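PDB 4BLO: packaging enzyme P4 from Pseudomonas phage phi6, which hydrolyses nucleoside triphosphates as a hexameric RecA-like ATPase and probably uses that energy to drive viral RNA into the procapsid. Local coordinates for residues 110-115 and 181-186; 208-213 and 248-253; 254-257 and 263-266. All coordinates share one frame; numbering follows the deposited sequence.

Contact 1 of 3, residues 110-115 and 181-186; sequences HRWPSE and GFNVAV
Trp112 and Asn183 bring the two backbones to a closest CA-CA separation of 7.0 Å, with no hydrogen bond between the segments; the Trp112 side chain makes the approach, to Asn183 and to the backbone of Val184. The loop 110-115, between strands 109-110 and 117-118, lies here against residues 181-186, which run into strand 184-187, one of the parallel strands in the central sheet of this RecA-like P-loop ATPase. A cis peptide bond before Pro113 turns the loop just after Trp112.

The indole is the main contact surface. With CG anti to the backbone N (chi1 -175°), it reaches from the loop to Asn183, whose amide stacks on it with the two planes 22° apart. The side chains run past each other in opposite directions. Asn183 CB makes a CH-pi contact over the six-membered ring, 3.6 Å from its centroid, while Asn183 ND2 comes within 3.4 Å of Trp112 CE3. Asn183 OD1 lies toward the root of the side chain, 3.4 Å from Trp112 CB. The polar edge of the indole is engaged in the same chain, where Trp112 NE1 bonds to Leu140 O. Asn183 N is likewise held by Asp143 OD2, which ties the stacking residue to the segment leading into strand 144-147. Gly181 precedes this site in a Schellman motif that ends helix 167-179, and its positive phi turns the chain toward the strand. Around the far rim of the indole, near its plane, Trp112 CH2 meets Val184 O at 3.5 Å and Ala185 CB at 4.3 Å.

Contact 2 of 3, residues 208-213 and 248-253; sequences VFYSLL and MASTVG
Ser250 OG lies obliquely to the Tyr210 ring, its contact being with Tyr210 CB at 3.7 Å. One face of this ring has Phe209 CD2 3.6 Å above its centre; the Phe209 ring in turn presents its edge, in plane, to Tyr210 CZ. The aromatic pair on the first turn of helix 208-222 is thus arranged edge to face.

Ser250 fits against the backbone of the helix: its CB is 3.6 Å from Tyr210 O. Ser250 OG, anti to the carbonyl carbon (chi1 -57°), bonds to Gln246 O in the preceding helix and to Arg190 NH1 of a neighbouring subunit. This buried hydroxyl therefore joins the intrachain contact to the subunit interface of the hexamer. Within the RecA-like fold, the contact sets helix 208-222 against the loop by which helix 240-248 passes into strand 253-258. Thr214 OG1 lies within hydrogen-bonding reach of both Tyr210 O and Ser250 O, which must share its one proton.

Farther along the helix Leu213 packs on Ser250 and on the Thr251 methyl. Leu213 C comes within 3.6 Å of Ser250 O, and the CB atoms of Leu213 and Ser250 are 4.2 Å apart. The Leu213 and Thr251 side chains meet at a slant, Leu213 CB 4.1 Å from Thr251 CG2. The chi1 of 68° that directs this methyl to the leucine places Thr251 OG1 between the backbone N and the carbonyl carbon. From there the hydroxyl donates a 2.6 Å hydrogen bond to Gly253 O, approaching from well above the carbonyl plane, and has a weak bond with Val247 O.

Contact 3 of 3, residues 254-257 and 263-266; sequences AILC and SRTM
Ile255 turns CG2 opposite its backbone N, while a chi1 of 59° puts Thr265 OG1 between the backbone N and the carbonyl carbon and leaves CG2 anti to the latter; Ile255 CG2 and Thr265 CG2 thereby come within 3.9 Å on one face of the sheet. Their side chains lie side by side, pointing the same way, in a non-hydrogen-bonded pair of the antiparallel beta hairpin of strands 253-258 and 261-269. The axes of segments 254-257 and 263-266 approach to 4.5 Å, with N-to-C directions 177° apart.

On the opposite face are Ala254, Leu256, Arg264 and Met266. Two backbone bonds join Ala254 and Met266, Ala254 N to Met266 O and Met266 N to Ala254 O. Bends at chi2 and chi3 curl the Met266 side chain back until its CE lies 4.2 Å from Ala254 CB. Leu256 N bonds almost straight to Arg264 O (172° at the hydrogen). A classic beta bulge sets both Ser263 and Arg264 against Leu256.

Arg264 CB meets Leu256 CB at 3.9 Å before the chain bends at chi3 and leads its end away. There the guanidinium forms a salt bridge with Glu241 and reaches the ADP of the pocket made by Arg264, Arg273 and Phe275, distinct from the P-loop pocket. Within the bulge, Leu256 O takes Ser263 N at 2.8 Å and, weakly, Arg264 N at 3.5 Å.

Along the chain the three contacts follow in series. Contacts 1 and 3 reach the same mixed sheet in different regions, through parallel strand 184-187 and through the antiparallel hairpin beyond strand 120-126; their centres are 16 Å apart. Contact 2, centred about 18 Å from contact 1 and 14 Å from contact 3, packs helix 208-222 against the loop leading directly into strand 253-258, so segment 248-253 runs on into segment 254-257. Contacts 2 and 3 also touch, with Met266 CE 3.3 Å from Thr251 O. Contact 1 touches neither. Contact 2 thus connects a subunit interface to the hairpin carrying the ADP-binding Arg264, whereas contact 1 holds a loop against the sheet.

Contact 1 of 3, residues 110-115 and 181-186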
ATOM      1  N   HIS L 110       5.319  10.113  42.769  1.00 42.78           N
ATOM      2  CA  HIS L 110       6.780  10.245  42.666  1.00 41.99           C
ATOM      3  C   HIS L 110       7.203  11.730  42.733  1.00 45.90           C
ATOM      4  O   HIS L 110       6.372  12.627  42.547  1.00 45.00           O
ATOM      5  CB  HIS L 110       7.279   9.614  41.341  1.00 40.12           C
ATOM      6  CG  HIS L 110       7.035   8.141  41.215  1.00 42.39           C
ATOM      7  ND1 HIS L 110       8.040   7.222  41.444  1.00 44.54           N
ATOM      8  CD2 HIS L 110       5.912   7.475  40.858  1.00 44.12           C
ATOM      9  CE1 HIS L 110       7.499   6.033  41.238  1.00 43.94           C
ATOM     10  NE2 HIS L 110       6.219   6.132  40.889  1.00 43.88           N
ATOM     11  N   ARG L 111       8.489  11.989  42.997  1.00 45.13           N
ATOM     12  CA  ARG L 111       9.024  13.352  43.028  1.00 46.80           C
ATOM     13  C   ARG L 111       9.687  13.713  41.673  1.00 52.47           C
ATOM     14  O   ARG L 111       9.967  14.892  41.419  1.00 54.68           O
ATOM     15  CB  ARG L 111      10.033  13.509  44.169  1.00 48.73           C
ATOM     16  CG  ARG L 111       9.393  13.779  45.518  1.00 68.35           C
ATOM     17  CD  ARG L 111      10.428  13.901  46.623  1.00 90.01           C
ATOM     18  NE  ARG L 111      10.760  12.600  47.207  1.00114.08           N
ATOM     19  CZ  ARG L 111      11.498  12.422  48.300  1.00145.66           C
ATOM     20  NH1 ARG L 111      12.005  13.467  48.947  1.00139.46           N
ATOM     21  NH2 ARG L 111      11.735  11.199  48.756  1.00141.31           N
ATOM     22  N   TRP L 112       9.916  12.693  40.817  1.00 45.19           N
ATOM     23  CA  TRP L 112      10.564  12.792  39.516  1.00 42.99           C
ATOM     24  C   TRP L 112       9.679  12.175  38.432  1.00 44.85           C
ATOM     25  O   TRP L 112       9.091  11.126  38.694  1.00 45.25           O
ATOM     26  CB  TRP L 112      11.918  12.063  39.584  1.00 41.79           C
ATOM     27  CG  TRP L 112      12.785  12.163  38.359  1.00 41.30           C
ATOM     28  CD1 TRP L 112      13.763  13.081  38.129  1.00 44.61           C
ATOM     29  CD2 TRP L 112      12.807  11.258  37.237  1.00 39.27           C
ATOM     30  NE1 TRP L 112      14.392  12.817  36.931  1.00 43.19           N
ATOM     31  CE2 TRP L 112      13.817  11.708  36.356  1.00 43.03           C
ATOM     32  CE3 TRP L 112      12.075  10.114  36.892  1.00 39.55           C
ATOM     33  CZ2 TRP L 112      14.117  11.047  35.159  1.00 40.53           C
ATOM     34  CZ3 TRP L 112      12.381   9.453  35.714  1.00 39.56           C
ATOM     35  CH2 TRP L 112      13.393   9.917  34.864  1.00 39.72           C
ATOM     36  N   PRO L 113       9.573  12.751  37.204  1.00 38.92           N
ATOM     37  CA  PRO L 113      10.226  13.979  36.690  1.00 38.91           C
ATOM     38  C   PRO L 113       9.622  15.284  37.224  1.00 46.66           C
ATOM     39  O   PRO L 113      10.216  16.349  37.035  1.00 46.31           O
ATOM     40  CB  PRO L 113      10.027  13.868  35.178  1.00 38.79           C
ATOM     41  CG  PRO L 113       8.745  13.082  35.025  1.00 42.90           C
ATOM     42  CD  PRO L 113       8.722  12.113  36.181  1.00 38.84           C
ATOM     43  N   SER L 114       8.457  15.208  37.901  1.00 45.00           N
ATOM     44  CA  SER L 114       7.800  16.368  38.499  1.00 47.02           C
ATOM     45  C   SER L 114       7.214  16.012  39.869  1.00 54.37           C
ATOM     46  O   SER L 114       6.917  14.848  40.119  1.00 54.43           O
ATOM     47  CB  SER L 114       6.721  16.926  37.582  1.00 51.12           C
ATOM     48  OG  SER L 114       6.112  18.066  38.169  1.00 65.97           O
ATOM     49  N   GLU L 115       7.073  17.014  40.763  1.00 53.07           N
ATOM     50  CA  GLU L 115       6.586  16.808  42.126  1.00 54.39           C
ATOM     51  C   GLU L 115       5.147  16.317  42.166  1.00 56.12           C
ATOM     52  O   GLU L 115       4.255  16.929  41.569  1.00 54.60           O
ATOM     53  CB  GLU L 115       6.713  18.087  42.976  1.00 58.23           C
ATOM     54  CG  GLU L 115       7.960  18.132  43.845  1.00 73.06           C
ATOM     55  CD  GLU L 115       8.047  17.204  45.045  1.00 95.73           C
ATOM     56  OE1 GLU L 115       7.042  16.532  45.372  1.00 88.26           O
ATOM     57  OE2 GLU L 115       9.131  17.168  45.672  1.00 97.36           O
ATOM     58  N   GLY L 181      11.717   1.673  42.550  1.00 48.56           N
ATOM     59  CA  GLY L 181      11.767   3.083  42.919  1.00 47.70           C
ATOM     60  C   GLY L 181      12.766   3.929  42.164  1.00 49.05           C
ATOM     61  O   GLY L 181      12.792   5.148  42.360  1.00 49.33           O
ATOM     62  N   PHE L 182      13.570   3.307  41.276  1.00 42.51           N
ATOM     63  CA  PHE L 182      14.561   4.015  40.475  1.00 41.42           C
ATOM     64  C   PHE L 182      13.925   4.917  39.452  1.00 47.05           C
ATOM     65  O   PHE L 182      12.879   4.578  38.904  1.00 47.60           O
ATOM     66  CB  PHE L 182      15.501   3.034  39.749  1.00 41.99           C
ATOM     67  CG  PHE L 182      16.482   2.334  40.647  1.00 43.80           C
ATOM     68  CD1 PHE L 182      17.634   2.979  41.078  1.00 47.66           C
ATOM     69  CD2 PHE L 182      16.254   1.033  41.066  1.00 45.76           C
ATOM     70  CE1 PHE L 182      18.542   2.333  41.923  1.00 50.59           C
ATOM     71  CE2 PHE L 182      17.157   0.386  41.901  1.00 50.81           C
ATOM     72  CZ  PHE L 182      18.298   1.040  42.327  1.00 50.17           C
ATOM     73  N   ASN L 183      14.577   6.046  39.172  1.00 44.63           N
ATOM     74  CA  ASN L 183      14.160   6.999  38.154  1.00 43.08           C
ATOM     75  C   ASN L 183      14.815   6.589  36.854  1.00 46.72           C
ATOM     76  O   ASN L 183      15.992   6.898  36.608  1.00 45.64           O
ATOM     77  CB  ASN L 183      14.525   8.420  38.559  1.00 46.25           C
ATOM     78  CG  ASN L 183      13.746   8.946  39.736  1.00 59.94           C
ATOM     79  OD1 ASN L 183      14.238   9.776  40.499  1.00 58.82           O
ATOM     80  ND2 ASN L 183      12.505   8.514  39.893  1.00 45.28           N
ATOM     81  N   VAL L 184      14.059   5.823  36.050  1.00 42.88           N
ATOM     82  CA  VAL L 184      14.501   5.243  34.784  1.00 40.47           C
ATOM     83  C   VAL L 184      14.147   6.169  33.626  1.00 44.21           C
ATOM     84  O   VAL L 184      13.046   6.727  33.587  1.00 43.05           O
ATOM     85  CB  VAL L 184      13.909   3.819  34.585  1.00 43.15           C
ATOM     86  CG1 VAL L 184      14.417   3.177  33.305  1.00 42.03           C
ATOM     87  CG2 VAL L 184      14.228   2.916  35.769  1.00 44.78           C
ATOM     88  N   ALA L 185      15.093   6.317  32.673  1.00 40.71           N
ATOM     89  CA  ALA L 185      14.921   7.108  31.460  1.00 38.92           C
ATOM     90  C   ALA L 185      15.378   6.336  30.245  1.00 44.54           C
ATOM     91  O   ALA L 185      16.330   5.561  30.341  1.00 47.10           O
ATOM     92  CB  ALA L 185      15.692   8.401  31.568  1.00 39.56           C
ATOM     93  N   VAL L 186      14.708   6.541  29.096  1.00 39.13           N
ATOM     94  CA  VAL L 186      15.057   5.880  27.831  1.00 37.42           C
ATOM     95  C   VAL L 186      15.395   6.921  26.762  1.00 38.69           C
ATOM     96  O   VAL L 186      14.525   7.695  26.351  1.00 36.74           O
ATOM     97  CB  VAL L 186      13.967   4.902  27.318  1.00 40.55           C
ATOM     98  CG1 VAL L 186      14.493   4.050  26.167  1.00 39.36           C
ATOM     99  CG2 VAL L 186      13.458   4.012  28.439  1.00 41.39           C
TER

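Contact 2 of 3, residues 208-213 and 248-253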
ATOM      1  N   VAL L 208      -1.499   4.089  15.906  1.00 34.78           N
ATOM      2  CA  VAL L 208      -1.174   3.086  16.935  1.00 33.41           C
ATOM      3  C   VAL L 208      -0.017   3.564  17.839  1.00 39.55           C
ATOM      4  O   VAL L 208       0.186   3.010  18.923  1.00 41.27           O
ATOM      5  CB  VAL L 208      -0.906   1.685  16.316  1.00 35.87           C
ATOM      6  CG1 VAL L 208       0.458   1.594  15.652  1.00 34.80           C
ATOM      7  CG2 VAL L 208      -1.102   0.563  17.338  1.00 35.34           C
ATOM      8  N   PHE L 209       0.721   4.599  17.401  1.00 35.06           N
ATOM      9  CA  PHE L 209       1.816   5.195  18.167  1.00 33.70           C
ATOM     10  C   PHE L 209       1.276   5.764  19.473  1.00 32.51           C
ATOM     11  O   PHE L 209       1.880   5.548  20.511  1.00 32.90           O
ATOM     12  CB  PHE L 209       2.524   6.273  17.328  1.00 36.69           C
ATOM     13  CG  PHE L 209       3.313   7.308  18.090  1.00 39.49           C
ATOM     14  CD1 PHE L 209       4.556   6.999  18.637  1.00 41.59           C
ATOM     15  CD2 PHE L 209       2.827   8.603  18.238  1.00 43.85           C
ATOM     16  CE1 PHE L 209       5.286   7.963  19.341  1.00 41.97           C
ATOM     17  CE2 PHE L 209       3.568   9.569  18.937  1.00 46.20           C
ATOM     18  CZ  PHE L 209       4.791   9.241  19.478  1.00 42.24           C
ATOM     19  N   TYR L 210       0.118   6.447  19.425  1.00 26.66           N
ATOM     20  CA  TYR L 210      -0.529   7.061  20.582  1.00 25.98           C
ATOM     21  C   TYR L 210      -1.119   6.014  21.513  1.00 31.21           C
ATOM     22  O   TYR L 210      -1.054   6.175  22.734  1.00 32.69           O
ATOM     23  CB  TYR L 210      -1.591   8.054  20.153  1.00 27.88           C
ATOM     24  CG  TYR L 210      -1.060   9.124  19.230  1.00 32.43           C
ATOM     25  CD1 TYR L 210      -0.307  10.183  19.720  1.00 35.85           C
ATOM     26  CD2 TYR L 210      -1.309   9.079  17.860  1.00 33.64           C
ATOM     27  CE1 TYR L 210       0.212  11.153  18.866  1.00 39.16           C
ATOM     28  CE2 TYR L 210      -0.819  10.061  17.002  1.00 34.84           C
ATOM     29  CZ  TYR L 210      -0.064  11.096  17.508  1.00 40.44           C
ATOM     30  OH  TYR L 210       0.372  12.069  16.649  1.00 35.65           O
ATOM     31  N   SER L 211      -1.646   4.924  20.948  1.00 27.37           N
ATOM     32  CA  SER L 211      -2.182   3.809  21.720  1.00 27.30           C
ATOM     33  C   SER L 211      -1.052   3.104  22.463  1.00 32.19           C
ATOM     34  O   SER L 211      -1.217   2.782  23.638  1.00 32.29           O
ATOM     35  CB  SER L 211      -2.936   2.838  20.813  1.00 30.27           C
ATOM     36  OG  SER L 211      -4.282   3.273  20.677  1.00 36.25           O
ATOM     37  N   LEU L 212       0.112   2.926  21.803  1.00 31.44           N
ATOM     38  CA  LEU L 212       1.290   2.299  22.402  1.00 32.91           C
ATOM     39  C   LEU L 212       1.812   3.104  23.602  1.00 36.54           C
ATOM     40  O   LEU L 212       2.135   2.498  24.619  1.00 35.60           O
ATOM     41  CB  LEU L 212       2.413   2.111  21.371  1.00 33.34           C
ATOM     42  CG  LEU L 212       2.833   0.655  21.062  1.00 39.30           C
ATOM     43  CD1 LEU L 212       3.857   0.605  19.936  1.00 39.84           C
ATOM     44  CD2 LEU L 212       3.405  -0.040  22.288  1.00 40.08           C
ATOM     45  N   LEU L 213       1.850   4.457  23.497  1.00 33.42           N
ATOM     46  CA  LEU L 213       2.287   5.337  24.589  1.00 33.42           C
ATOM     47  C   LEU L 213       1.387   5.171  25.823  1.00 34.10           C
ATOM     48  O   LEU L 213       1.906   5.101  26.940  1.00 32.69           O
ATOM     49  CB  LEU L 213       2.298   6.812  24.145  1.00 33.58           C
ATOM     50  CG  LEU L 213       3.477   7.312  23.315  1.00 37.34           C
ATOM     51  CD1 LEU L 213       3.202   8.707  22.794  1.00 37.77           C
ATOM     52  CD2 LEU L 213       4.752   7.356  24.130  1.00 39.42           C
ATOM     53  N   MET L 248       0.194  14.433  24.794  1.00 30.41           N
ATOM     54  CA  MET L 248      -0.226  14.903  26.115  1.00 29.94           C
ATOM     55  C   MET L 248      -1.451  14.111  26.623  1.00 35.18           C
ATOM     56  O   MET L 248      -1.532  13.806  27.808  1.00 37.28           O
ATOM     57  CB  MET L 248      -0.571  16.385  26.015  1.00 32.85           C
ATOM     58  CG  MET L 248       0.458  17.327  26.573  1.00 35.55           C
ATOM     59  SD  MET L 248      -0.115  18.958  26.039  1.00 40.70           S
ATOM     60  CE  MET L 248       0.586  20.007  27.273  1.00 39.25           C
ATOM     61  N   ALA L 249      -2.383  13.768  25.716  1.00 31.51           N
ATOM     62  CA  ALA L 249      -3.617  13.009  25.969  1.00 31.31           C
ATOM     63  C   ALA L 249      -3.358  11.484  26.084  1.00 36.83           C
ATOM     64  O   ALA L 249      -4.281  10.728  26.402  1.00 37.31           O
ATOM     65  CB  ALA L 249      -4.615  13.281  24.852  1.00 31.49           C
ATOM     66  N   SER L 250      -2.099  11.049  25.843  1.00 32.59           N
ATOM     67  CA  SER L 250      -1.689   9.649  25.859  1.00 31.52           C
ATOM     68  C   SER L 250      -0.633   9.315  26.933  1.00 34.92           C
ATOM     69  O   SER L 250      -0.285   8.140  27.076  1.00 36.07           O
ATOM     70  CB  SER L 250      -1.148   9.267  24.483  1.00 35.49           C
ATOM     71  OG  SER L 250      -2.117   9.500  23.475  1.00 45.95           O
ATOM     72  N   THR L 251      -0.113  10.315  27.684  1.00 28.44           N
ATOM     73  CA  THR L 251       0.894  10.049  28.718  1.00 27.20           C
ATOM     74  C   THR L 251       0.571  10.783  30.041  1.00 32.69           C
ATOM     75  O   THR L 251      -0.181  11.764  30.033  1.00 34.79           O
ATOM     76  CB  THR L 251       2.311  10.447  28.229  1.00 28.44           C
ATOM     77  OG1 THR L 251       2.391  11.871  28.085  1.00 29.60           O
ATOM     78  CG2 THR L 251       2.759   9.703  26.955  1.00 21.77           C
ATOM     79  N   VAL L 252       1.167  10.307  31.167  1.00 27.59           N
ATOM     80  CA  VAL L 252       1.065  10.847  32.530  1.00 28.83           C
ATOM     81  C   VAL L 252       1.910  12.162  32.625  1.00 32.40           C
ATOM     82  O   VAL L 252       1.646  13.040  33.471  1.00 30.93           O
ATOM     83  CB  VAL L 252       1.527   9.742  33.543  1.00 32.12           C
ATOM     84  CG1 VAL L 252       1.886  10.304  34.916  1.00 32.52           C
ATOM     85  CG2 VAL L 252       0.467   8.647  33.676  1.00 32.06           C
ATOM     86  N   GLY L 253       2.913  12.251  31.747  1.00 29.83           N
ATOM     87  CA  GLY L 253       3.840  13.368  31.632  1.00 30.20           C
ATOM     88  C   GLY L 253       4.288  13.617  30.203  1.00 35.08           C
ATOM     89  O   GLY L 253       4.475  12.684  29.408  1.00 32.95           O
TER

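Contact 3 of 3, residues 254-257 and 263-266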
ATOM      1  N   ALA L 254       4.439  14.890  29.854  1.00 32.40           N
ATOM      2  CA  ALA L 254       4.901  15.273  28.529  1.00 30.59           C
ATOM      3  C   ALA L 254       5.680  16.566  28.625  1.00 34.38           C
ATOM      4  O   ALA L 254       5.268  17.492  29.327  1.00 34.25           O
ATOM      5  CB  ALA L 254       3.724  15.409  27.565  1.00 30.81           C
ATOM      6  N   ILE L 255       6.832  16.595  27.939  1.00 30.97           N
ATOM      7  CA  ILE L 255       7.761  17.722  27.847  1.00 31.36           C
ATOM      8  C   ILE L 255       8.091  17.987  26.390  1.00 35.80           C
ATOM      9  O   ILE L 255       8.501  17.059  25.686  1.00 35.17           O
ATOM     10  CB  ILE L 255       9.078  17.483  28.645  1.00 33.79           C
ATOM     11  CG1 ILE L 255       8.835  17.005  30.092  1.00 33.46           C
ATOM     12  CG2 ILE L 255       9.972  18.723  28.604  1.00 35.45           C
ATOM     13  CD1 ILE L 255       9.954  16.118  30.649  1.00 30.68           C
ATOM     14  N   LEU L 256       7.941  19.249  25.944  1.00 32.72           N
ATOM     15  CA  LEU L 256       8.324  19.663  24.605  1.00 31.83           C
ATOM     16  C   LEU L 256       9.619  20.462  24.696  1.00 38.64           C
ATOM     17  O   LEU L 256       9.769  21.296  25.584  1.00 40.76           O
ATOM     18  CB  LEU L 256       7.214  20.469  23.886  1.00 32.07           C
ATOM     19  CG  LEU L 256       7.509  20.894  22.393  1.00 35.09           C
ATOM     20  CD1 LEU L 256       7.614  19.692  21.454  1.00 31.38           C
ATOM     21  CD2 LEU L 256       6.497  21.901  21.878  1.00 36.81           C
ATOM     22  N   CYS L 257      10.556  20.177  23.795  1.00 35.95           N
ATOM     23  CA  CYS L 257      11.841  20.857  23.679  1.00 37.22           C
ATOM     24  C   CYS L 257      11.915  21.591  22.376  1.00 40.20           C
ATOM     25  O   CYS L 257      11.494  21.095  21.330  1.00 38.20           O
ATOM     26  CB  CYS L 257      13.002  19.881  23.807  1.00 37.46           C
ATOM     27  SG  CYS L 257      13.272  19.272  25.480  1.00 41.58           S
ATOM     28  N   SER L 263       9.910  24.067  25.963  1.00 41.11           N
ATOM     29  CA  SER L 263       8.885  24.882  25.341  1.00 42.13           C
ATOM     30  C   SER L 263       7.514  24.680  26.019  1.00 46.14           C
ATOM     31  O   SER L 263       6.798  25.665  26.246  1.00 47.03           O
ATOM     32  CB  SER L 263       8.807  24.524  23.857  1.00 45.70           C
ATOM     33  OG  SER L 263       7.940  25.360  23.113  1.00 59.71           O
ATOM     34  N   ARG L 264       7.144  23.410  26.327  1.00 41.22           N
ATOM     35  CA  ARG L 264       5.868  23.040  26.955  1.00 40.99           C
ATOM     36  C   ARG L 264       5.972  21.800  27.862  1.00 44.29           C
ATOM     37  O   ARG L 264       6.754  20.891  27.577  1.00 42.74           O
ATOM     38  CB  ARG L 264       4.794  22.778  25.893  1.00 41.08           C
ATOM     39  CG  ARG L 264       4.114  24.043  25.392  1.00 60.79           C
ATOM     40  CD  ARG L 264       3.254  23.783  24.174  1.00 73.99           C
ATOM     41  NE  ARG L 264       1.900  23.389  24.556  1.00 86.37           N
ATOM     42  CZ  ARG L 264       0.916  23.157  23.695  1.00101.46           C
ATOM     43  NH1 ARG L 264       1.125  23.271  22.389  1.00 82.78           N
ATOM     44  NH2 ARG L 264      -0.288  22.807  24.133  1.00 92.10           N
ATOM     45  N   THR L 265       5.167  21.766  28.957  1.00 41.07           N
ATOM     46  CA  THR L 265       5.074  20.619  29.864  1.00 38.99           C
ATOM     47  C   THR L 265       3.646  20.326  30.288  1.00 41.63           C
ATOM     48  O   THR L 265       2.778  21.198  30.273  1.00 42.88           O
ATOM     49  CB  THR L 265       5.940  20.736  31.111  1.00 44.58           C
ATOM     50  OG1 THR L 265       5.598  21.892  31.884  1.00 45.42           O
ATOM     51  CG2 THR L 265       7.420  20.592  30.824  1.00 42.88           C
ATOM     52  N   MET L 266       3.425  19.078  30.676  1.00 36.85           N
ATOM     53  CA  MET L 266       2.172  18.552  31.185  1.00 37.51           C
ATOM     54  C   MET L 266       2.507  17.425  32.133  1.00 42.77           C
ATOM     55  O   MET L 266       3.229  16.497  31.745  1.00 42.71           O
ATOM     56  CB  MET L 266       1.285  18.062  30.026  1.00 38.61           C
ATOM     57  CG  MET L 266      -0.103  17.610  30.421  1.00 41.70           C
ATOM     58  SD  MET L 266      -0.201  16.083  31.368  1.00 45.00           S
ATOM     59  CE  MET L 266       0.556  14.925  30.240  1.00 39.30           C
TER